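Local coordinates for protein putative carboxylesterase (Lactobacillus plantarum WCFS1, PDB 3BJR) that is a putative carboxylesterase of the alpha/beta-hydrolase type that probably hydrolyses carboxylic ester bonds in substrates not yet identified, at residues A[33-38]-A[85-90]; A[53-58]-A[71-76]. One frame throughout, in Å; residues are numbered along the deposited sequence. Where two conformers were deposited one is given.

Interaction 1 (A[33-38]-A[85-90]); sequences QLTGYL and YLEYTL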
loop_
_atom_site.group_PDB
_atom_site.type_symbol
_atom_site.label_atom_id
_atom_site.label_comp_id
_atom_site.label_asym_id
_atom_site.label_seq_id
_atom_site.Cartn_x
_atom_site.Cartn_y
_atom_site.Cartn_z
ATOM N N GLN A 33 18.114 -15.558 -21.683
ATOM C CA GLN A 33 17.541 -15.178 -22.938
ATOM C C GLN A 33 16.494 -14.135 -22.694
ATOM O O GLN A 33 16.009 -13.932 -21.563
ATOM C CB GLN A 33 16.969 -16.386 -23.662
ATOM C CG GLN A 33 18.041 -17.395 -23.953
ATOM C CD GLN A 33 17.633 -18.387 -24.970
ATOM O OE1 GLN A 33 16.494 -18.832 -24.985
ATOM N NE2 GLN A 33 18.566 -18.757 -25.831
ATOM N N LEU A 34 16.258 -13.380 -23.752
ATOM C CA LEU A 34 15.249 -12.345 -23.744
ATOM C C LEU A 34 14.245 -12.550 -24.872
ATOM O O LEU A 34 14.610 -12.924 -25.986
ATOM C CB LEU A 34 15.962 -11.012 -23.897
ATOM C CG LEU A 34 15.340 -9.670 -23.592
ATOM C CD1 LEU A 34 14.954 -9.561 -22.131
ATOM C CD2 LEU A 34 16.377 -8.609 -24.017
ATOM N N THR A 35 12.964 -12.369 -24.549
ATOM C CA THR A 35 11.893 -12.433 -25.530
ATOM C C THR A 35 11.254 -11.064 -25.533
ATOM O O THR A 35 11.027 -10.488 -24.459
ATOM C CB THR A 35 10.878 -13.474 -25.172
ATOM O OG1 THR A 35 11.542 -14.736 -25.176
ATOM C CG2 THR A 35 9.653 -13.452 -26.143
ATOM N N GLY A 36 10.967 -10.537 -26.718
ATOM C CA GLY A 36 10.369 -9.210 -26.825
ATOM C C GLY A 36 9.147 -9.181 -27.701
ATOM O O GLY A 36 9.031 -9.937 -28.664
ATOM N N TYR A 37 8.226 -8.307 -27.351
ATOM C CA TYR A 37 6.975 -8.083 -28.084
ATOM C C TYR A 37 6.968 -6.594 -28.440
ATOM O O TYR A 37 6.856 -5.707 -27.553
ATOM C CB TYR A 37 5.778 -8.457 -27.195
ATOM C CG TYR A 37 5.795 -9.907 -26.783
ATOM C CD1 TYR A 37 5.417 -10.898 -27.674
ATOM C CD2 TYR A 37 6.200 -10.295 -25.521
ATOM C CE1 TYR A 37 5.434 -12.223 -27.310
ATOM C CE2 TYR A 37 6.235 -11.635 -25.156
ATOM C CZ TYR A 37 5.842 -12.588 -26.055
ATOM O OH TYR A 37 5.859 -13.907 -25.735
ATOM N N LEU A 38 7.113 -6.318 -29.729
ATOM C CA LEU A 38 7.271 -4.953 -30.213
ATOM C C LEU A 38 6.128 -4.505 -31.089
ATOM O O LEU A 38 5.724 -5.233 -31.961
ATOM C CB LEU A 38 8.596 -4.835 -30.987
ATOM C CG LEU A 38 9.890 -5.196 -30.255
ATOM C CD1 LEU A 38 11.052 -5.039 -31.210
ATOM C CD2 LEU A 38 10.085 -4.324 -29.050
ATOM N N TYR A 85 10.353 -10.260 -21.763
ATOM C CA TYR A 85 10.503 -11.099 -20.576
ATOM C C TYR A 85 11.870 -11.728 -20.571
ATOM O O TYR A 85 12.420 -12.025 -21.614
ATOM C CB TYR A 85 9.370 -12.111 -20.362
ATOM C CG TYR A 85 9.206 -13.241 -21.315
ATOM C CD1 TYR A 85 10.008 -14.355 -21.239
ATOM C CD2 TYR A 85 8.165 -13.263 -22.211
ATOM C CE1 TYR A 85 9.815 -15.432 -22.038
ATOM C CE2 TYR A 85 7.962 -14.377 -23.033
ATOM C CZ TYR A 85 8.788 -15.451 -22.940
ATOM O OH TYR A 85 8.610 -16.555 -23.778
ATOM N N LEU A 86 12.435 -11.837 -19.363
ATOM C CA LEU A 86 13.767 -12.393 -19.163
ATOM C C LEU A 86 13.734 -13.795 -18.599
ATOM O O LEU A 86 13.242 -13.991 -17.510
ATOM C CB LEU A 86 14.571 -11.477 -18.192
ATOM C CG LEU A 86 16.016 -11.887 -17.860
ATOM C CD1 LEU A 86 16.918 -11.895 -19.101
ATOM C CD2 LEU A 86 16.523 -11.001 -16.762
ATOM N N GLU A 87 14.265 -14.760 -19.346
ATOM C CA GLU A 87 14.523 -16.086 -18.848
ATOM C C GLU A 87 15.965 -16.026 -18.290
ATOM O O GLU A 87 16.928 -16.100 -19.019
ATOM C CB GLU A 87 14.392 -17.140 -19.941
ATOM C CG GLU A 87 13.001 -17.260 -20.494
ATOM C CD GLU A 87 12.904 -18.338 -21.552
ATOM O OE1 GLU A 87 13.027 -19.509 -21.165
ATOM O OE2 GLU A 87 12.700 -18.026 -22.743
ATOM N N TYR A 88 16.072 -15.796 -16.994
ATOM C CA TYR A 88 17.351 -15.681 -16.307
ATOM C C TYR A 88 17.976 -17.013 -15.901
ATOM O O TYR A 88 17.358 -18.067 -16.015
ATOM C CB TYR A 88 17.206 -14.770 -15.085
ATOM C CG TYR A 88 16.034 -15.082 -14.140
ATOM C CD1 TYR A 88 16.118 -16.084 -13.169
ATOM C CD2 TYR A 88 14.864 -14.351 -14.197
ATOM C CE1 TYR A 88 15.055 -16.342 -12.316
ATOM C CE2 TYR A 88 13.793 -14.620 -13.346
ATOM C CZ TYR A 88 13.888 -15.628 -12.418
ATOM O OH TYR A 88 12.849 -15.882 -11.571
ATOM N N THR A 89 19.233 -16.943 -15.463
ATOM C CA THR A 89 19.993 -18.117 -15.014
ATOM C C THR A 89 19.288 -18.821 -13.871
ATOM O O THR A 89 18.815 -18.181 -12.922
ATOM C CB THR A 89 21.416 -17.724 -14.560
ATOM O OG1 THR A 89 22.014 -16.990 -15.616
ATOM C CG2 THR A 89 22.281 -18.951 -14.232
ATOM N N LEU A 90 19.226 -20.149 -13.979
ATOM C CA LEU A 90 18.559 -20.979 -12.997
ATOM C C LEU A 90 19.582 -21.808 -12.228
ATOM O O LEU A 90 20.754 -21.842 -12.575
ATOM C CB LEU A 90 17.525 -21.893 -13.709
ATOM C CG LEU A 90 16.462 -21.218 -14.594
ATOM C CD1 LEU A 90 15.687 -22.251 -15.422
ATOM C CD2 LEU A 90 15.577 -20.394 -13.782
HETATM O O HOH W 1 13.442 -18.696 -25.718
HETATM O O HOH W 2 13.087 -15.444 -23.365
HETATM O O HOH W 3 6.122 -17.194 -25.061
#

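Interaction 2 (A[53-58]-A[71-76]); sequences IIIVPG and SLAMAF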
loop_
_atom_site.group_PDB
_atom_site.type_symbol
_atom_site.label_atom_id
_atom_site.label_comp_id
_atom_site.label_asym_id
_atom_site.label_seq_id
_atom_site.Cartn_x
_atom_site.Cartn_y
_atom_site.Cartn_z
ATOM N N ILE A 53 8.931 -2.346 -20.927
ATOM C CA ILE A 53 8.882 -3.126 -19.693
ATOM C C ILE A 53 9.711 -4.394 -19.892
ATOM O O ILE A 53 9.623 -5.011 -20.939
ATOM C CB ILE A 53 7.422 -3.555 -19.317
ATOM C CG1 ILE A 53 6.595 -2.341 -18.930
ATOM C CG2 ILE A 53 7.439 -4.438 -18.041
ATOM C CD1 ILE A 53 6.934 -1.825 -17.476
ATOM N N ILE A 54 10.495 -4.783 -18.888
ATOM C CA ILE A 54 11.204 -6.083 -18.896
ATOM C C ILE A 54 10.645 -6.879 -17.711
ATOM O O ILE A 54 10.923 -6.558 -16.565
ATOM C CB ILE A 54 12.762 -6.021 -18.697
ATOM C CG1 ILE A 54 13.448 -5.040 -19.695
ATOM C CG2 ILE A 54 13.349 -7.485 -18.744
ATOM C CD1 ILE A 54 14.872 -4.592 -19.291
ATOM N N ILE A 55 9.844 -7.890 -18.001
ATOM C CA ILE A 55 9.236 -8.758 -16.988
ATOM C C ILE A 55 10.293 -9.725 -16.473
ATOM O O ILE A 55 10.943 -10.399 -17.273
ATOM C CB ILE A 55 8.045 -9.567 -17.582
ATOM C CG1 ILE A 55 6.963 -8.641 -18.160
ATOM C CG2 ILE A 55 7.416 -10.651 -16.547
ATOM C CD1 ILE A 55 6.178 -7.842 -17.159
ATOM N N VAL A 56 10.548 -9.713 -15.161
ATOM C CA VAL A 56 11.479 -10.665 -14.521
ATOM C C VAL A 56 10.544 -11.613 -13.734
ATOM O O VAL A 56 9.998 -11.252 -12.665
ATOM C CB VAL A 56 12.527 -9.982 -13.655
ATOM C CG1 VAL A 56 13.528 -11.018 -13.138
ATOM C CG2 VAL A 56 13.232 -8.865 -14.464
ATOM N N PRO A 57 10.270 -12.797 -14.300
ATOM C CA PRO A 57 9.270 -13.655 -13.693
ATOM C C PRO A 57 9.745 -14.432 -12.456
ATOM O O PRO A 57 10.893 -14.237 -11.977
ATOM C CB PRO A 57 8.901 -14.595 -14.846
ATOM C CG PRO A 57 10.105 -14.691 -15.617
ATOM C CD PRO A 57 10.818 -13.402 -15.535
ATOM N N GLY A 58 8.829 -15.251 -11.926
ATOM C CA GLY A 58 9.083 -16.088 -10.798
ATOM C C GLY A 58 9.649 -17.387 -11.260
ATOM O O GLY A 58 10.219 -17.481 -12.358
ATOM N N SER A 71 2.119 -13.568 -20.438
ATOM C CA SER A 71 0.865 -12.941 -20.095
ATOM C C SER A 71 1.083 -11.600 -19.447
ATOM O O SER A 71 0.359 -10.643 -19.727
ATOM C CB SER A 71 0.090 -13.850 -19.131
ATOM O OG SER A 71 -1.071 -13.214 -18.659
ATOM N N LEU A 72 2.028 -11.550 -18.516
ATOM C CA LEU A 72 2.385 -10.299 -17.833
ATOM C C LEU A 72 3.054 -9.309 -18.812
ATOM O O LEU A 72 2.830 -8.127 -18.691
ATOM C CB LEU A 72 3.255 -10.556 -16.588
ATOM C CG LEU A 72 2.679 -11.348 -15.425
ATOM C CD1 LEU A 72 3.836 -11.724 -14.482
ATOM C CD2 LEU A 72 1.607 -10.543 -14.648
ATOM N N ALA A 73 3.815 -9.800 -19.804
ATOM C CA ALA A 73 4.387 -8.923 -20.829
ATOM C C ALA A 73 3.220 -8.311 -21.632
ATOM O O ALA A 73 3.187 -7.109 -21.838
ATOM C CB ALA A 73 5.401 -9.662 -21.730
HETATM N N MSE A 74 2.223 -9.122 -21.984
HETATM C CA MSE A 74 1.046 -8.637 -22.734
HETATM C C MSE A 74 0.166 -7.658 -21.965
HETATM O O MSE A 74 -0.440 -6.772 -22.551
HETATM C CB MSE A 74 0.226 -9.807 -23.242
HETATM C CG MSE A 74 0.955 -10.675 -24.279
HETATM SE SE MSE A 74 1.570 -9.711 -25.871
HETATM C CE MSE A 74 -0.174 -8.842 -26.239
ATOM N N ALA A 75 0.120 -7.789 -20.651
ATOM C CA ALA A 75 -0.642 -6.868 -19.834
ATOM C C ALA A 75 -0.150 -5.421 -20.077
ATOM O O ALA A 75 -0.935 -4.481 -20.170
ATOM C CB ALA A 75 -0.546 -7.267 -18.346
ATOM N N PHE A 76 1.154 -5.273 -20.242
ATOM C CA PHE A 76 1.769 -3.980 -20.490
ATOM C C PHE A 76 1.791 -3.614 -21.975
ATOM O O PHE A 76 1.503 -2.483 -22.336
ATOM C CB PHE A 76 3.153 -3.973 -19.871
ATOM C CG PHE A 76 3.132 -3.824 -18.380
ATOM C CD1 PHE A 76 2.991 -2.573 -17.804
ATOM C CD2 PHE A 76 3.254 -4.929 -17.561
ATOM C CE1 PHE A 76 2.989 -2.423 -16.425
ATOM C CE2 PHE A 76 3.212 -4.816 -16.196
ATOM C CZ PHE A 76 3.125 -3.562 -15.608
#

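Interaction 1 (A[33-38]-A[85-90])
The Tyr85 ring carries Thr35 on one face: CB of Thr35 stands over the ring's centre, 3.7 Å from the centroid, a CH-pi contact. At the edge of the same ring lie CG of Glu87, in its plane, and the hydroxyl of Tyr37, whose OH is 3.5 Å from Tyr85 CE2. With CG set between the backbone N and carbonyl carbon (chi1 68°), the Tyr85 ring leans across to Thr35 on the next strand. A water 2.9 Å from Tyr85 OH also reaches Tyr37 OH weakly, and both tyrosines pack on helix 66-77. Replacing Tyr85 by an alanine is likely to uncover Thr35 CB and leave that water without its nearer partner.

Beneath the side chains the strands run antiparallel. Gln33 with Glu87 and Thr35 with Tyr85 are hydrogen-bonded pairs; the bond from Thr35 N to Tyr85 O (3.0 Å) is nearly straight, at 172°. Between them Leu34 and Leu86, a non-hydrogen-bonded pair, point to the other side of the sheet, CD1 to CD1 4.3 Å apart.

This part of the sheet, one strand in from its 21-26 margin, therefore has two unlike faces. Leu34 packs on helix 100-114 and Leu86 on Leu27; opposite, Glu87 OE2 accepts from two waters, one shared with Gln33 OE1 and one with Thr35 OG1, while Lys24 bonds the hydroxyl of Thr35 and, weakly, that of Tyr85.

Interaction 2 (A[53-58]-A[71-76])
Ile53 crosses Phe76 at about a right angle, laying its CD1 over one face of the ring in a CH-pi contact, offset toward the rim and 4.3 Å from the centroid. Its CG1 adds apolar packing at the base of the ring, 3.8 Å from Phe76 CD1. Ile55 meets the helix one turn nearer its start and crosses Leu72 at about a right angle. CG1 of Ile55, turned anti to its own carbonyl carbon (chi1 -58°), presses on the backbone of Ala73, 3.7 Å from Ala73 CA; the small alanine side chain permits this close approach. From there CD1 reaches Leu72 CB at 4.0 Å and the Phe76 ring obliquely, bridging two helix side chains. No hydrogen bond crosses between the segments, which meet through apolar side chains at an axis separation of 8.6 Å, with Ile55 also resting on the helix backbone at Leu72 O and Ala73 N.

Strand 50-56, helix 66-77 and strand 82-87 form a beta-alpha-beta unit, in which residues 71-76 run at 156° to 53-56. Ile53 also touches Thr127 and Ala129 of strand 125-131, and the contact joins the sheet to helix 66-77, which helix 270-281 flanks at Leu72 and Phe76.

Both contacts are buried and reach the same sheet, where strands 82-87 and 50-56 are neighbours. Interaction 1 joins strand to strand near one margin and combines backbone hydrogen bonds with water-bridged polar ends, partly exposed at Gln33 and Glu87. Interaction 2 joins strand to helix nearer the chain's centre and is apolar in its side chains, with no hydrogen bond across it. Along the chain, 53-58 and 71-76 are nested inside the loop closed by 33-38 and 85-90. The two meet directly: Leu86 N probably bonds to Ile55 O, and Tyr88 OH to Pro57 O at 2.6 Å. Helix 66-77 serves both, since Ala73, pressed by Ile55, also touches Tyr37.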